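Local atomic coordinates of farnesyltransferase, putative (Trypanosoma cruzi, PDB entry 3WCA), a protein that probably catalyses the magnesium-dependent condensation of two farnesyl diphosphate molecules, with reduction by NADPH or NADH, to form squalene. Residues 174-179 with 278-283. The protein carries 1 engineered substitution. Sequence-based numbering, arbitrary orientation.
Sequences LLYVSS and AFSAIP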
loop_
_atom_site.group_PDB
_atom_site.type_symbol
_atom_site.label_atom_id
_atom_site.label_comp_id
_atom_site.label_asym_id
_atom_site.label_seq_id
_atom_site.Cartn_x
_atom_site.Cartn_y
_atom_site.Cartn_z
ATOM N N LEU A 174 8.289 6.253 -11.752
ATOM C CA LEU A 174 9.030 6.079 -13.000
ATOM C C LEU A 174 8.076 6.036 -14.199
ATOM O O LEU A 174 8.457 6.393 -15.310
ATOM C CB LEU A 174 9.881 4.808 -12.957
ATOM C CG LEU A 174 11.053 4.798 -11.969
ATOM C CD1 LEU A 174 11.647 3.389 -11.921
ATOM C CD2 LEU A 174 12.113 5.827 -12.375
ATOM N N LEU A 175 6.845 5.586 -13.985
ATOM C CA LEU A 175 5.884 5.573 -15.075
ATOM C C LEU A 175 5.421 7.007 -15.346
ATOM O O LEU A 175 5.146 7.354 -16.485
ATOM C CB LEU A 175 4.667 4.701 -14.751
ATOM C CG LEU A 175 4.828 3.188 -14.797
ATOM C CD1 LEU A 175 3.483 2.554 -14.495
ATOM C CD2 LEU A 175 5.321 2.737 -16.168
ATOM N N TYR A 176 5.336 7.833 -14.303
ATOM C CA TYR A 176 4.908 9.226 -14.471
ATOM C C TYR A 176 5.924 10.003 -15.309
ATOM O O TYR A 176 5.557 10.783 -16.193
ATOM C CB TYR A 176 4.762 9.957 -13.122
ATOM C CG TYR A 176 3.765 9.389 -12.119
ATOM C CD1 TYR A 176 2.766 8.499 -12.499
ATOM C CD2 TYR A 176 3.825 9.770 -10.777
ATOM C CE1 TYR A 176 1.847 7.992 -11.556
ATOM C CE2 TYR A 176 2.920 9.281 -9.839
ATOM C CZ TYR A 176 1.940 8.396 -10.226
ATOM O OH TYR A 176 1.060 7.915 -9.276
ATOM N N VAL A 177 7.201 9.812 -15.002
ATOM C CA VAL A 177 8.268 10.497 -15.725
ATOM C C VAL A 177 8.333 10.009 -17.170
ATOM O O VAL A 177 8.329 10.797 -18.113
ATOM C CB VAL A 177 9.629 10.256 -15.051
ATOM C CG1 VAL A 177 10.752 10.864 -15.893
ATOM C CG2 VAL A 177 9.625 10.875 -13.670
ATOM N N SER A 178 8.382 8.696 -17.330
ATOM C CA SER A 178 8.451 8.088 -18.643
ATOM C C SER A 178 7.323 8.557 -19.561
ATOM O O SER A 178 7.496 8.634 -20.778
ATOM C CB SER A 178 8.408 6.568 -18.499
ATOM O OG SER A 178 8.478 5.939 -19.762
ATOM N N SER A 179 6.172 8.869 -18.975
ATOM C CA SER A 179 5.011 9.307 -19.737
ATOM C C SER A 179 5.131 10.747 -20.212
ATOM O O SER A 179 4.476 11.144 -21.178
ATOM C CB SER A 179 3.752 9.204 -18.879
ATOM O OG SER A 179 3.695 10.281 -17.952
ATOM N N ALA A 278 -4.478 13.527 -8.728
ATOM C CA ALA A 278 -5.655 12.924 -8.100
ATOM C C ALA A 278 -5.450 11.430 -7.833
ATOM O O ALA A 278 -5.818 10.927 -6.770
ATOM C CB ALA A 278 -6.904 13.152 -8.966
ATOM N N PHE A 279 -4.866 10.723 -8.800
ATOM C CA PHE A 279 -4.603 9.292 -8.663
ATOM C C PHE A 279 -3.668 9.017 -7.478
ATOM O O PHE A 279 -3.836 8.027 -6.766
ATOM C CB PHE A 279 -3.965 8.742 -9.949
ATOM C CG PHE A 279 -3.372 7.375 -9.789
ATOM C CD1 PHE A 279 -4.176 6.236 -9.810
ATOM C CD2 PHE A 279 -2.004 7.225 -9.561
ATOM C CE1 PHE A 279 -3.626 4.962 -9.602
ATOM C CE2 PHE A 279 -1.444 5.965 -9.352
ATOM C CZ PHE A 279 -2.252 4.831 -9.371
ATOM N N SER A 280 -2.693 9.904 -7.279
ATOM C CA SER A 280 -1.705 9.782 -6.200
ATOM C C SER A 280 -2.184 10.244 -4.820
ATOM O O SER A 280 -1.832 9.655 -3.792
ATOM C CB SER A 280 -0.440 10.573 -6.567
ATOM O OG SER A 280 0.182 10.046 -7.738
ATOM N N ALA A 281 -3.007 11.286 -4.812
ATOM C CA ALA A 281 -3.515 11.884 -3.583
ATOM C C ALA A 281 -4.627 11.139 -2.867
ATOM O O ALA A 281 -4.598 11.005 -1.648
ATOM C CB ALA A 281 -3.977 13.302 -3.867
ATOM N N ILE A 282 -5.610 10.673 -3.625
ATOM C CA ILE A 282 -6.757 9.998 -3.044
ATOM C C ILE A 282 -6.433 8.870 -2.077
ATOM O O ILE A 282 -6.965 8.836 -0.978
ATOM C CB ILE A 282 -7.709 9.523 -4.160
ATOM C CG1 ILE A 282 -8.381 10.760 -4.780
ATOM C CG2 ILE A 282 -8.734 8.519 -3.623
ATOM C CD1 ILE A 282 -9.197 10.472 -6.042
ATOM N N PRO A 283 -5.558 7.934 -2.468
ATOM C CA PRO A 283 -5.239 6.850 -1.539
ATOM C C PRO A 283 -4.553 7.380 -0.272
ATOM O O PRO A 283 -4.779 6.863 0.825
ATOM C CB PRO A 283 -4.325 5.949 -2.370
ATOM C CG PRO A 283 -4.828 6.194 -3.804
ATOM C CD PRO A 283 -4.932 7.698 -3.780
#
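Tyr-176 reaches from helix 154-179 to Ser-280 and Phe-279 on helix 274-294. Its phenol bridges two helices whose nearest CA atoms, those of Tyr-176 and Ser-280, are 10.6 Å apart.

The polar part is a weak hydrogen bond, given by Tyr-176 OH to Ser-280 OG at 2.8 Å. Ser-280 OG sits oblique to the tyrosine ring, 3.5 Å from Tyr-176 CZ. Ser-280 OG lies beside its own backbone N (chi1 -63°), and its stronger partner is the carbonyl O of Val-276, one turn earlier in the same helix. The serine thus links its own helix backbone to the phenol. Both groups are buried.

The second part is an edge contact between the phenol and the Phe-279 ring. Phe-279 swings its ring anti to the backbone N (chi1 166°), which brings the CD2-CE2 edge to the phenol. Tyr-176 OH lies in the plane of that ring, 3.2 Å from Phe-279 CD2. The apolar pair is Tyr-176 CZ and Phe-279 CD2, 4.2 Å apart. The rings do not stack; the hydroxyl meets a C-H edge.

Within helix 154-179, Ser-179 OG donates to Tyr-176 O at 2.6 Å, from above the carbonyl plane.

Met-53 of helix 51-72 and Tyr-267 of helix 261-269 also touch the tyrosine side chain. Val-57 of helix 51-72 touches Phe-279.

Tyr-176 belongs to the ligand pocket, its side chain about 4 Å from the bound farnesyl thiodiphosphate. Through it the contact ties helix 154-179 to helix 274-294 of the all-helical squalene/phytoene synthase fold, beside that pocket.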